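Local coordinates for protein trehalose-6-phosphate phosphatase (Candida albicans, PDB 5DXI) that is a phosphatase domain of the HAD clan that binds a magnesium ion and beryllium trifluoride, with a glycan pocket close by, at residues 21-26 / 225-230; 107-112 / 184-189; 115-120 / 165-170; 246-251 / 264-269. All coordinates share one frame; numbering follows the deposited sequence.

Contact 1: residues 21-26 / 225-230; sequences QRRLFL and PDFMLC
Phe25 and Phe227 meet across a parallel strand pair, 23-26 beside 227-230, in the middle of the Rossmann-like sheet of the HAD fold. Their rings are set obliquely, planes 59° apart, with Phe25 CE1 3.9 Å from Phe227 CE2. Leu229 CD2 reaches the edge of the Phe25 ring near its plane, also at CE1. Helix 10-19 covers this face. On the other face Leu24 and Pro225 lie side by side, pointing the same way (CD2 to CG 4.1 Å), and Leu26 CB meets Cys230 CB under helices 191-199 and 235-253. Backbone bonds run from Leu24 N to Phe227 O (2.8 Å), Leu229 N to Leu24 O and Leu26 N to Leu229 O. Ahead of the strands the Asp226 carboxylate, its CG between backbone N and carbonyl carbon (chi1 56°), grips two amides. Asp226 OD1 accepts from Arg22 N at 2.8 Å, on the syn side but tilted out of the carboxylate plane; OD2 offers the syn lone pair to Gln21 N, 2.9 Å away and nearly straight at 175°.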
loop_
_atom_site.group_PDB
_atom_site.type_symbol
_atom_site.label_atom_id
_atom_site.label_comp_id
_atom_site.label_asym_id
_atom_site.label_seq_id
_atom_site.Cartn_x
_atom_site.Cartn_y
_atom_site.Cartn_z
ATOM N N GLN A 21 9.497 21.226 -1.328
ATOM C CA GLN A 21 10.779 21.042 -0.644
ATOM C C GLN A 21 10.866 19.729 0.135
ATOM O O GLN A 21 11.949 19.158 0.268
ATOM C CB GLN A 21 11.047 22.194 0.323
ATOM C CG GLN A 21 11.245 23.552 -0.304
ATOM C CD GLN A 21 11.571 24.602 0.744
ATOM O OE1 GLN A 21 12.552 24.471 1.481
ATOM N NE2 GLN A 21 10.749 25.647 0.822
ATOM N N ARG A 22 9.736 19.260 0.659
ATOM C CA ARG A 22 9.725 18.070 1.517
ATOM C C ARG A 22 8.754 17.033 0.968
ATOM O O ARG A 22 7.560 17.037 1.268
ATOM C CB ARG A 22 9.366 18.453 2.952
ATOM C CG ARG A 22 10.385 19.392 3.585
ATOM C CD ARG A 22 9.877 19.995 4.875
ATOM N NE ARG A 22 8.681 20.811 4.661
ATOM C CZ ARG A 22 8.702 22.081 4.265
ATOM N NH1 ARG A 22 9.858 22.689 4.031
ATOM N NH2 ARG A 22 7.566 22.739 4.094
ATOM N N ARG A 23 9.296 16.124 0.175
ATOM C CA ARG A 23 8.469 15.219 -0.582
ATOM C C ARG A 23 8.393 13.858 0.089
ATOM O O ARG A 23 9.409 13.324 0.543
ATOM C CB ARG A 23 9.042 15.112 -1.983
ATOM C CG ARG A 23 9.337 16.503 -2.557
ATOM C CD ARG A 23 9.570 16.426 -4.026
ATOM N NE ARG A 23 10.075 17.659 -4.629
ATOM C CZ ARG A 23 11.319 17.825 -5.069
ATOM N NH1 ARG A 23 12.207 16.846 -4.944
ATOM N NH2 ARG A 23 11.676 18.982 -5.616
ATOM N N LEU A 24 7.197 13.288 0.132
ATOM C CA LEU A 24 7.003 11.958 0.706
ATOM C C LEU A 24 6.260 11.061 -0.273
ATOM O O LEU A 24 5.086 11.310 -0.621
ATOM C CB LEU A 24 6.237 12.047 2.026
ATOM C CG LEU A 24 5.892 10.751 2.758
ATOM C CD1 LEU A 24 7.149 10.001 3.208
ATOM C CD2 LEU A 24 4.991 11.058 3.950
ATOM N N PHE A 25 6.948 10.018 -0.718
ATOM C CA PHE A 25 6.376 9.018 -1.604
ATOM C C PHE A 25 5.934 7.789 -0.815
ATOM O O PHE A 25 6.715 7.224 -0.029
ATOM C CB PHE A 25 7.396 8.615 -2.683
ATOM C CG PHE A 25 7.760 9.738 -3.620
ATOM C CD1 PHE A 25 7.008 9.978 -4.762
ATOM C CD2 PHE A 25 8.831 10.580 -3.339
ATOM C CE1 PHE A 25 7.335 11.022 -5.620
ATOM C CE2 PHE A 25 9.159 11.627 -4.190
ATOM C CZ PHE A 25 8.411 11.845 -5.337
ATOM N N LEU A 26 4.696 7.365 -1.051
ATOM C CA LEU A 26 4.083 6.259 -0.325
ATOM C C LEU A 26 3.601 5.214 -1.315
ATOM O O LEU A 26 2.466 5.271 -1.826
ATOM C CB LEU A 26 2.925 6.765 0.530
ATOM C CG LEU A 26 3.315 7.928 1.437
ATOM C CD1 LEU A 26 2.069 8.746 1.846
ATOM C CD2 LEU A 26 4.074 7.427 2.660
ATOM N N PRO A 225 5.577 17.260 5.308
ATOM C CA PRO A 225 5.692 17.110 3.856
ATOM C C PRO A 225 4.817 18.146 3.157
ATOM O O PRO A 225 3.761 18.495 3.685
ATOM C CB PRO A 225 5.171 15.692 3.598
ATOM C CG PRO A 225 5.235 15.001 4.930
ATOM C CD PRO A 225 4.977 16.074 5.940
ATOM N N ASP A 226 5.256 18.661 2.016
ATOM C CA ASP A 226 4.421 19.588 1.259
ATOM C C ASP A 226 4.064 18.981 -0.092
ATOM O O ASP A 226 3.423 19.619 -0.930
ATOM C CB ASP A 226 5.127 20.936 1.088
ATOM C CG ASP A 226 6.496 20.801 0.442
ATOM O OD1 ASP A 226 6.988 19.657 0.296
ATOM O OD2 ASP A 226 7.093 21.839 0.091
ATOM N N PHE A 227 4.479 17.732 -0.277
ATOM C CA PHE A 227 4.181 16.943 -1.467
ATOM C C PHE A 227 4.090 15.483 -1.052
ATOM O O PHE A 227 5.064 14.913 -0.551
ATOM C CB PHE A 227 5.267 17.127 -2.533
ATOM C CG PHE A 227 5.035 16.333 -3.790
ATOM C CD1 PHE A 227 4.394 16.903 -4.878
ATOM C CD2 PHE A 227 5.469 15.025 -3.893
ATOM C CE1 PHE A 227 4.185 16.179 -6.046
ATOM C CE2 PHE A 227 5.261 14.293 -5.054
ATOM C CZ PHE A 227 4.620 14.869 -6.132
ATOM N N MET A 228 2.923 14.884 -1.241
ATOM C CA MET A 228 2.725 13.483 -0.909
ATOM C C MET A 228 2.110 12.749 -2.094
ATOM O O MET A 228 1.009 13.085 -2.544
ATOM C CB MET A 228 1.837 13.339 0.339
ATOM C CG MET A 228 2.487 13.791 1.648
ATOM S SD MET A 228 1.438 14.888 2.633
ATOM C CE MET A 228 1.555 16.396 1.665
ATOM N N LEU A 229 2.823 11.755 -2.613
ATOM C CA LEU A 229 2.291 10.957 -3.713
ATOM C C LEU A 229 2.124 9.523 -3.245
ATOM O O LEU A 229 3.086 8.873 -2.812
ATOM C CB LEU A 229 3.193 11.019 -4.942
ATOM C CG LEU A 229 2.835 10.067 -6.083
ATOM C CD1 LEU A 229 1.424 10.369 -6.615
ATOM C CD2 LEU A 229 3.870 10.144 -7.215
ATOM N N CYS A 230 0.894 9.039 -3.324
ATOM C CA CYS A 230 0.562 7.725 -2.797
ATOM C C CYS A 230 -0.131 6.897 -3.866
ATOM O O CYS A 230 -1.146 7.325 -4.431
ATOM C CB CYS A 230 -0.331 7.866 -1.565
ATOM S SG CYS A 230 -0.932 6.330 -0.826
#

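Contact 2: residues 107-112 / 184-189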
loop_
_atom_site.group_PDB
_atom_site.type_symbol
_atom_site.label_atom_id
_atom_site.label_comp_id
_atom_site.label_asym_id
_atom_site.label_seq_id
_atom_site.Cartn_x
_atom_site.Cartn_y
_atom_site.Cartn_z
ATOM N N ALA A 107 3.236 -6.205 17.924
ATOM C CA ALA A 107 3.951 -7.046 18.885
ATOM C C ALA A 107 3.144 -7.315 20.163
ATOM O O ALA A 107 3.339 -8.330 20.825
ATOM C CB ALA A 107 5.290 -6.413 19.234
ATOM N N SER A 108 2.250 -6.405 20.521
ATOM C CA SER A 108 1.499 -6.563 21.762
ATOM C C SER A 108 0.113 -7.158 21.521
ATOM O O SER A 108 -0.649 -7.377 22.469
ATOM C CB SER A 108 1.381 -5.222 22.483
ATOM O OG SER A 108 0.609 -4.303 21.726
ATOM N N PHE A 109 -0.221 -7.403 20.254
ATOM C CA PHE A 109 -1.547 -7.915 19.902
ATOM C C PHE A 109 -1.712 -9.419 20.132
ATOM O O PHE A 109 -0.757 -10.184 20.058
ATOM C CB PHE A 109 -1.891 -7.582 18.442
ATOM C CG PHE A 109 -2.284 -6.142 18.218
ATOM C CD1 PHE A 109 -2.938 -5.424 19.210
ATOM C CD2 PHE A 109 -2.048 -5.521 17.004
ATOM C CE1 PHE A 109 -3.314 -4.098 19.002
ATOM C CE2 PHE A 109 -2.428 -4.205 16.788
ATOM C CZ PHE A 109 -3.056 -3.494 17.783
ATOM N N ASP A 110 -2.943 -9.816 20.440
ATOM C CA ASP A 110 -3.323 -11.218 20.571
ATOM C C ASP A 110 -3.302 -11.927 19.206
ATOM O O ASP A 110 -3.964 -11.490 18.263
ATOM C CB ASP A 110 -4.711 -11.305 21.218
ATOM C CG ASP A 110 -5.278 -12.724 21.259
ATOM O OD1 ASP A 110 -4.517 -13.710 21.165
ATOM O OD2 ASP A 110 -6.514 -12.846 21.391
ATOM N N MET A 111 -2.557 -13.027 19.123
ATOM C CA MET A 111 -2.380 -13.758 17.871
ATOM C C MET A 111 -3.123 -15.094 17.820
ATOM O O MET A 111 -2.923 -15.881 16.898
ATOM C CB MET A 111 -0.887 -14.002 17.627
ATOM C CG MET A 111 -0.099 -12.733 17.362
ATOM S SD MET A 111 -0.727 -11.920 15.880
ATOM C CE MET A 111 -0.301 -10.208 16.181
ATOM N N SER A 112 -4.006 -15.344 18.781
ATOM C CA SER A 112 -4.626 -16.665 18.877
ATOM C C SER A 112 -5.666 -16.912 17.786
ATOM O O SER A 112 -6.126 -18.033 17.595
ATOM C CB SER A 112 -5.247 -16.860 20.265
ATOM O OG SER A 112 -6.319 -15.964 20.493
ATOM N N VAL A 184 -6.183 -11.880 6.251
ATOM C CA VAL A 184 -6.644 -11.584 7.602
ATOM C C VAL A 184 -5.516 -10.997 8.446
ATOM O O VAL A 184 -4.407 -11.527 8.483
ATOM C CB VAL A 184 -7.198 -12.840 8.299
ATOM C CG1 VAL A 184 -7.637 -12.508 9.715
ATOM C CG2 VAL A 184 -8.374 -13.417 7.503
ATOM N N ARG A 185 -5.794 -9.884 9.110
ATOM C CA ARG A 185 -4.800 -9.268 9.960
ATOM C C ARG A 185 -5.515 -8.438 11.028
ATOM O O ARG A 185 -6.700 -8.147 10.871
ATOM C CB ARG A 185 -3.843 -8.424 9.117
ATOM C CG ARG A 185 -4.518 -7.291 8.435
ATOM C CD ARG A 185 -3.824 -5.966 8.696
ATOM N NE ARG A 185 -4.379 -4.972 7.786
ATOM C CZ ARG A 185 -5.560 -4.395 7.953
ATOM N NH1 ARG A 185 -6.295 -4.673 9.025
ATOM N NH2 ARG A 185 -5.998 -3.521 7.063
ATOM N N PRO A 186 -4.800 -8.080 12.120
ATOM C CA PRO A 186 -5.394 -7.290 13.205
ATOM C C PRO A 186 -6.001 -6.027 12.657
ATOM O O PRO A 186 -5.448 -5.439 11.724
ATOM C CB PRO A 186 -4.205 -6.972 14.118
ATOM C CG PRO A 186 -3.232 -8.079 13.865
ATOM C CD PRO A 186 -3.383 -8.395 12.393
ATOM N N LYS A 187 -7.149 -5.644 13.198
ATOM C CA LYS A 187 -7.890 -4.527 12.662
ATOM C C LYS A 187 -7.196 -3.204 12.956
ATOM O O LYS A 187 -7.328 -2.246 12.191
ATOM C CB LYS A 187 -9.324 -4.526 13.205
ATOM C CG LYS A 187 -10.236 -3.561 12.475
ATOM C CD LYS A 187 -11.714 -3.936 12.607
ATOM C CE LYS A 187 -12.281 -3.525 13.944
ATOM N NZ LYS A 187 -12.377 -2.041 14.041
ATOM N N PHE A 188 -6.456 -3.135 14.056
ATOM C CA PHE A 188 -5.946 -1.840 14.490
ATOM C C PHE A 188 -4.512 -1.560 14.036
ATOM O O PHE A 188 -3.918 -0.562 14.441
ATOM C CB PHE A 188 -6.067 -1.730 16.016
ATOM C CG PHE A 188 -7.491 -1.807 16.493
ATOM C CD1 PHE A 188 -8.366 -0.755 16.267
ATOM C CD2 PHE A 188 -7.966 -2.941 17.132
ATOM C CE1 PHE A 188 -9.688 -0.827 16.684
ATOM C CE2 PHE A 188 -9.284 -3.021 17.547
ATOM C CZ PHE A 188 -10.146 -1.962 17.321
ATOM N N VAL A 189 -3.969 -2.442 13.198
ATOM C CA VAL A 189 -2.817 -2.118 12.350
ATOM C C VAL A 189 -3.283 -2.147 10.884
ATOM O O VAL A 189 -4.055 -3.029 10.500
ATOM C CB VAL A 189 -1.627 -3.091 12.544
ATOM C CG1 VAL A 189 -0.932 -2.871 13.896
ATOM C CG2 VAL A 189 -2.065 -4.539 12.374
#
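The Phe109 ring is met along one flank by three residues of 184-189, each at a different ring atom. Val189 CG1 lies at the ring edge, near its plane, 3.5 Å from Phe109 CE2; the two side chains approach from opposite directions. On either side of CE2 the contacts are oblique: Pro186 CB is 3.9 Å from Phe109 CD2, and Phe188 CB is 3.9 Å from Phe109 CZ. Phe188 crosses Phe109 at about a right angle and touches it through CB, its ring leading away. A second flat group, the Arg185 guanidinium, carries Val189 O over one face without a hydrogen bond, while its NH1 bonds to Pro186 O (2.9 Å) from above the carbonyl plane. Met111 adds a looser apolar touch, CE to Pro186 CG at 4.3 Å, its chain folded back at chi2 (-61°). Beside it Asp110 OD1 accepts from Ser112 N (2.9 Å) in an Asx turn and from Ser112 OG, which also bonds Tyr171. Segment 107-112 leads from strand 103-104 of the large sheet into helix 113-126. The other segment, 184-189, runs from strand 181-186 of the antiparallel sheet towards helix 191-199. Pro186 also packs on Trp113 of helix 113-126, and Val184 on Val173 of strand 173-178.

Contact 3: residues 115-120 / 165-170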
loop_
_atom_site.group_PDB
_atom_site.type_symbol
_atom_site.label_atom_id
_atom_site.label_comp_id
_atom_site.label_asym_id
_atom_site.label_seq_id
_atom_site.Cartn_x
_atom_site.Cartn_y
_atom_site.Cartn_z
ATOM N N GLU A 115 -4.591 -19.526 14.171
ATOM C CA GLU A 115 -4.865 -20.932 13.921
ATOM C C GLU A 115 -6.302 -21.177 13.507
ATOM O O GLU A 115 -6.571 -22.070 12.711
ATOM C CB GLU A 115 -4.523 -21.772 15.148
ATOM C CG GLU A 115 -3.040 -21.780 15.448
ATOM C CD GLU A 115 -2.208 -22.212 14.243
ATOM O OE1 GLU A 115 -2.596 -23.188 13.550
ATOM O OE2 GLU A 115 -1.180 -21.547 13.972
ATOM N N LYS A 116 -7.221 -20.370 14.020
ATOM C CA LYS A 116 -8.606 -20.505 13.620
ATOM C C LYS A 116 -8.780 -20.087 12.161
ATOM O O LYS A 116 -9.503 -20.735 11.411
ATOM C CB LYS A 116 -9.518 -19.708 14.547
ATOM C CG LYS A 116 -9.567 -20.304 15.952
ATOM C CD LYS A 116 -10.403 -19.485 16.922
ATOM C CE LYS A 116 -10.383 -20.126 18.313
ATOM N NZ LYS A 116 -10.980 -19.229 19.338
ATOM N N VAL A 117 -8.117 -19.006 11.765
ATOM C CA VAL A 117 -8.144 -18.581 10.369
ATOM C C VAL A 117 -7.472 -19.641 9.488
ATOM O O VAL A 117 -7.983 -19.990 8.424
ATOM C CB VAL A 117 -7.467 -17.206 10.188
ATOM C CG1 VAL A 117 -7.238 -16.897 8.707
ATOM C CG2 VAL A 117 -8.319 -16.122 10.842
ATOM N N ASP A 118 -6.330 -20.143 9.949
ATOM C CA ASP A 118 -5.583 -21.181 9.252
ATOM C C ASP A 118 -6.462 -22.406 8.998
ATOM O O ASP A 118 -6.529 -22.909 7.878
ATOM C CB ASP A 118 -4.350 -21.580 10.065
ATOM C CG ASP A 118 -3.298 -22.309 9.239
ATOM O OD1 ASP A 118 -3.408 -22.360 7.998
ATOM O OD2 ASP A 118 -2.346 -22.825 9.843
ATOM N N ASP A 119 -7.133 -22.876 10.049
ATOM C CA ASP A 119 -8.058 -24.004 9.954
ATOM C C ASP A 119 -9.142 -23.758 8.916
ATOM O O ASP A 119 -9.486 -24.644 8.137
ATOM C CB ASP A 119 -8.698 -24.284 11.317
ATOM C CG ASP A 119 -7.736 -24.953 12.282
ATOM O OD1 ASP A 119 -6.627 -25.329 11.850
ATOM O OD2 ASP A 119 -8.084 -25.087 13.472
ATOM N N ILE A 120 -9.678 -22.548 8.904
ATOM C CA ILE A 120 -10.733 -22.226 7.962
ATOM C C ILE A 120 -10.170 -22.210 6.530
ATOM O O ILE A 120 -10.799 -22.731 5.606
ATOM C CB ILE A 120 -11.400 -20.884 8.320
ATOM C CG1 ILE A 120 -12.158 -21.037 9.643
ATOM C CG2 ILE A 120 -12.333 -20.417 7.204
ATOM C CD1 ILE A 120 -12.670 -19.733 10.242
ATOM N N ASP A 165 -18.343 -14.223 10.100
ATOM C CA ASP A 165 -19.364 -14.638 11.058
ATOM C C ASP A 165 -18.772 -15.287 12.300
ATOM O O ASP A 165 -19.444 -15.390 13.325
ATOM C CB ASP A 165 -20.355 -15.602 10.406
ATOM C CG ASP A 165 -21.324 -14.903 9.467
ATOM O OD1 ASP A 165 -21.678 -13.723 9.716
ATOM O OD2 ASP A 165 -21.713 -15.539 8.467
ATOM N N THR A 166 -17.518 -15.717 12.210
ATOM C CA THR A 166 -16.864 -16.388 13.328
ATOM C C THR A 166 -15.690 -15.584 13.883
ATOM O O THR A 166 -15.851 -14.811 14.831
ATOM C CB THR A 166 -16.370 -17.798 12.925
ATOM O OG1 THR A 166 -15.505 -17.707 11.785
ATOM C CG2 THR A 166 -17.550 -18.692 12.579
ATOM N N VAL A 167 -14.515 -15.779 13.292
ATOM C CA VAL A 167 -13.287 -15.151 13.765
ATOM C C VAL A 167 -13.403 -13.637 13.902
ATOM O O VAL A 167 -12.942 -13.061 14.888
ATOM C CB VAL A 167 -12.100 -15.477 12.829
ATOM C CG1 VAL A 167 -10.820 -14.818 13.326
ATOM C CG2 VAL A 167 -11.910 -16.983 12.713
ATOM N N ALA A 168 -14.039 -12.992 12.929
ATOM C CA ALA A 168 -14.098 -11.532 12.935
ATOM C C ALA A 168 -15.057 -11.012 14.011
ATOM O O ALA A 168 -15.004 -9.838 14.386
ATOM C CB ALA A 168 -14.501 -11.007 11.565
ATOM N N LYS A 169 -15.911 -11.896 14.522
ATOM C CA LYS A 169 -16.769 -11.553 15.650
ATOM C C LYS A 169 -16.022 -11.738 16.971
ATOM O O LYS A 169 -16.149 -10.928 17.884
ATOM C CB LYS A 169 -18.038 -12.414 15.648
ATOM C CG LYS A 169 -18.941 -12.246 14.434
ATOM C CD LYS A 169 -19.838 -11.042 14.584
ATOM C CE LYS A 169 -20.625 -10.771 13.309
ATOM N NZ LYS A 169 -21.806 -11.672 13.192
ATOM N N GLU A 170 -15.224 -12.796 17.052
ATOM C CA GLU A 170 -14.511 -13.132 18.277
ATOM C C GLU A 170 -13.243 -12.309 18.491
ATOM O O GLU A 170 -12.829 -12.096 19.627
ATOM C CB GLU A 170 -14.155 -14.617 18.293
ATOM C CG GLU A 170 -13.593 -15.086 19.628
ATOM C CD GLU A 170 -13.120 -16.527 19.595
ATOM O OE1 GLU A 170 -13.303 -17.189 18.544
ATOM O OE2 GLU A 170 -12.535 -16.981 20.610
#
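Val167 points toward helix 113-126 with both methyls engaged. Val167 CG1 stands opposite the backbone N across CA-CB (chi1 180°) and meets Val117 CG2 at 3.8 Å. Val167 CG2, beside the backbone N, packs against Ile120 CD1 at 3.8 Å and lies 4.1 Å from Lys116 CB. The two valines cross at about a right angle. Ile120, by contrast, slides past Val167 in the opposite direction, its chain drawn out at chi2 (170°) so that only CD1 reaches across; the same methyl comes 3.8 Å from Thr166 OG1. That hydroxyl sits between backbone N and carbonyl carbon, from where it bonds to Glu162 O one turn back. Thr166 breaks helix 149-165 from the short helix 167-170: it holds the N-cap position, though its side chain makes no capping bond, and its carbonyl accepts from both Lys169 N and Glu170 N. Lys116 and Glu170 complete the contact toward solvent. Both chains are extended beyond CG and cross at about a right angle, bringing Lys116 NZ 3.0 Å from Glu170 OE2 in a salt bridge and 3.2 Å from Glu170 OE1 in a weak hydrogen bond. Tyr171 OH is a further partner of NZ. Inward, Val117 and Ile120 also touch Leu163 of helix 149-165, while Val167 rests on Val173 of strand 173-178, joining these helices to the antiparallel sheet.

Contact 4: residues 246-251 / 264-269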
loop_
_atom_site.group_PDB
_atom_site.type_symbol
_atom_site.label_atom_id
_atom_site.label_comp_id
_atom_site.label_asym_id
_atom_site.label_seq_id
_atom_site.Cartn_x
_atom_site.Cartn_y
_atom_site.Cartn_z
ATOM N N GLU A 246 -8.315 12.279 5.019
ATOM C CA GLU A 246 -8.598 12.774 6.360
ATOM C C GLU A 246 -7.586 13.826 6.812
ATOM O O GLU A 246 -7.951 14.841 7.398
ATOM C CB GLU A 246 -8.632 11.602 7.333
ATOM C CG GLU A 246 -9.788 10.653 7.051
ATOM C CD GLU A 246 -9.848 9.497 8.031
ATOM O OE1 GLU A 246 -8.844 9.264 8.748
ATOM O OE2 GLU A 246 -10.905 8.828 8.077
ATOM N N ILE A 247 -6.311 13.589 6.528
ATOM C CA ILE A 247 -5.281 14.550 6.891
ATOM C C ILE A 247 -5.468 15.853 6.107
ATOM O O ILE A 247 -5.378 16.951 6.666
ATOM C CB ILE A 247 -3.877 13.971 6.654
ATOM C CG1 ILE A 247 -3.593 12.890 7.699
ATOM C CG2 ILE A 247 -2.829 15.067 6.720
ATOM C CD1 ILE A 247 -2.384 11.998 7.377
ATOM N N ASN A 248 -5.766 15.720 4.820
ATOM C CA ASN A 248 -6.010 16.875 3.968
ATOM C C ASN A 248 -7.178 17.689 4.490
ATOM O O ASN A 248 -7.101 18.917 4.574
ATOM C CB ASN A 248 -6.309 16.430 2.537
ATOM C CG ASN A 248 -6.241 17.570 1.541
ATOM O OD1 ASN A 248 -5.160 18.013 1.166
ATOM N ND2 ASN A 248 -7.402 18.054 1.110
ATOM N N LYS A 249 -8.239 16.995 4.891
ATOM C CA LYS A 249 -9.430 17.672 5.381
ATOM C C LYS A 249 -9.148 18.310 6.747
ATOM O O LYS A 249 -9.669 19.380 7.060
ATOM C CB LYS A 249 -10.613 16.710 5.477
ATOM C CG LYS A 249 -11.870 17.387 5.969
ATOM C CD LYS A 249 -13.057 16.448 6.061
ATOM C CE LYS A 249 -14.302 17.229 6.488
ATOM N NZ LYS A 249 -15.545 16.412 6.452
ATOM N N LYS A 250 -8.302 17.660 7.542
ATOM C CA LYS A 250 -7.900 18.189 8.843
ATOM C C LYS A 250 -7.146 19.497 8.608
ATOM O O LYS A 250 -7.395 20.507 9.283
ATOM C CB LYS A 250 -7.027 17.176 9.596
ATOM C CG LYS A 250 -6.395 17.676 10.887
ATOM C CD LYS A 250 -7.472 17.796 11.954
ATOM C CE LYS A 250 -6.902 17.971 13.353
ATOM N NZ LYS A 250 -6.179 19.259 13.538
ATOM N N TRP A 251 -6.232 19.480 7.639
ATOM C CA TRP A 251 -5.499 20.687 7.274
ATOM C C TRP A 251 -6.395 21.822 6.742
ATOM O O TRP A 251 -6.099 22.990 6.989
ATOM C CB TRP A 251 -4.426 20.352 6.246
ATOM C CG TRP A 251 -3.248 19.629 6.835
ATOM C CD1 TRP A 251 -2.900 19.559 8.155
ATOM C CD2 TRP A 251 -2.265 18.868 6.122
ATOM N NE1 TRP A 251 -1.761 18.797 8.303
ATOM C CE2 TRP A 251 -1.353 18.366 7.069
ATOM C CE3 TRP A 251 -2.076 18.555 4.770
ATOM C CZ2 TRP A 251 -0.263 17.569 6.709
ATOM C CZ3 TRP A 251 -0.997 17.781 4.416
ATOM C CH2 TRP A 251 -0.101 17.290 5.381
ATOM N N TYR A 264 -2.643 21.162 -0.663
ATOM C CA TYR A 264 -1.615 20.876 0.314
ATOM C C TYR A 264 -0.620 19.859 -0.251
ATOM O O TYR A 264 0.207 19.314 0.479
ATOM C CB TYR A 264 -2.242 20.372 1.607
ATOM C CG TYR A 264 -3.137 21.403 2.265
ATOM C CD1 TYR A 264 -2.603 22.564 2.821
ATOM C CD2 TYR A 264 -4.507 21.206 2.351
ATOM C CE1 TYR A 264 -3.415 23.505 3.429
ATOM C CE2 TYR A 264 -5.325 22.137 2.956
ATOM C CZ TYR A 264 -4.774 23.284 3.491
ATOM O OH TYR A 264 -5.592 24.209 4.097
ATOM N N GLY A 265 -0.708 19.611 -1.555
ATOM C CA GLY A 265 0.206 18.684 -2.205
ATOM C C GLY A 265 -0.108 17.211 -1.990
ATOM O O GLY A 265 0.758 16.356 -2.194
ATOM N N VAL A 266 -1.355 16.897 -1.641
ATOM C CA VAL A 266 -1.720 15.518 -1.338
ATOM C C VAL A 266 -2.301 14.791 -2.559
ATOM O O VAL A 266 -3.364 15.156 -3.068
ATOM C CB VAL A 266 -2.731 15.466 -0.181
ATOM C CG1 VAL A 266 -3.038 14.028 0.200
ATOM C CG2 VAL A 266 -2.190 16.227 1.020
ATOM N N TYR A 267 -1.616 13.745 -3.021
ATOM C CA TYR A 267 -2.085 13.041 -4.212
ATOM C C TYR A 267 -2.269 11.529 -3.978
ATOM O O TYR A 267 -1.349 10.730 -4.207
ATOM C CB TYR A 267 -1.134 13.282 -5.388
ATOM C CG TYR A 267 -0.948 14.747 -5.752
ATOM C CD1 TYR A 267 -1.846 15.402 -6.593
ATOM C CD2 TYR A 267 0.151 15.461 -5.287
ATOM C CE1 TYR A 267 -1.673 16.738 -6.933
ATOM C CE2 TYR A 267 0.338 16.788 -5.623
ATOM C CZ TYR A 267 -0.576 17.422 -6.445
ATOM O OH TYR A 267 -0.371 18.740 -6.773
ATOM N N PRO A 268 -3.460 11.133 -3.502
ATOM C CA PRO A 268 -3.758 9.698 -3.452
ATOM C C PRO A 268 -4.267 9.223 -4.806
ATOM O O PRO A 268 -5.272 9.729 -5.315
ATOM C CB PRO A 268 -4.837 9.588 -2.380
ATOM C CG PRO A 268 -5.493 10.946 -2.348
ATOM C CD PRO A 268 -4.522 11.960 -2.889
ATOM N N VAL A 269 -3.578 8.240 -5.375
ATOM C CA VAL A 269 -3.815 7.845 -6.755
ATOM C C VAL A 269 -4.009 6.335 -6.857
ATOM O O VAL A 269 -3.127 5.563 -6.475
ATOM C CB VAL A 269 -2.638 8.271 -7.660
ATOM C CG1 VAL A 269 -2.940 7.935 -9.109
ATOM C CG2 VAL A 269 -2.346 9.762 -7.498
HETATM O O HOH W 1 -3.769 18.643 -0.893
#
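Tyr264 lays its ring against Trp251, and several atoms along it find partners on helix 235-253. Tyr264 CB starts 3.7 Å from Trp251 CE3, and CG stays near that same indole carbon. Tyr264 CD2 is met at the ring edge, in plane, by Asn248 OD1 at 3.5 Å. Farther out, CE2 lies beneath Trp251 CB, whose CH-pi contact sits 3.9 Å from the Tyr264 ring centroid and 14° off the normal. The indole turns its edge to the same ring, planes 66° apart, in an edge-to-face pair. At the tip, Tyr264 OH lies 3.2 Å from Trp251 O and hydrogen-bonds to Arg256 O. Val266 CG2 touches Trp251 CZ3 and Asn248 OD1. This packs the helix of a beta-alpha-beta crossover, strand 227-232 to helix 235-253 to strand 266-271, onto the beginning of its second strand. Asn248, its CG trans to the backbone N (chi1 -166°), sends OD1 to a bridging water. The water donates to Asn248 OD1 at 2.6 Å and accepts from Tyr264 N at 2.8 Å and Val266 N at 3.1 Å. With two N-H groups pointing at it, the water has its hydrogens to give, consistent with the amide oxygen, rather than the nitrogen, facing the strand; the water thus ties helix to strand at three points, beside an aromatic and apolar contact.

Overall arrangement
Contacts 1 and 4 share the large mixed sheet: strand 227-232 lies between strands 23-27 and 266-271, with contact centres about 10 Å apart. They touch through probable hydrogen bonds, Tyr267 N to Met228 O and Val269 N to Cys230 O. Contacts 2 and 3, about 13 Å apart between centres, fit the cap of a HAD phosphatase: contact 3 joins helices on the small antiparallel sheet, and contact 2 sets a loop against the end of its strand 181-186. Along the chain, contact 1 encloses contact 2, which encloses contact 3, and contact 4 follows. The cap thus appears to be an insertion in the core, with contact 2, about 29 Å from contact 1 between centres, pairing its connections.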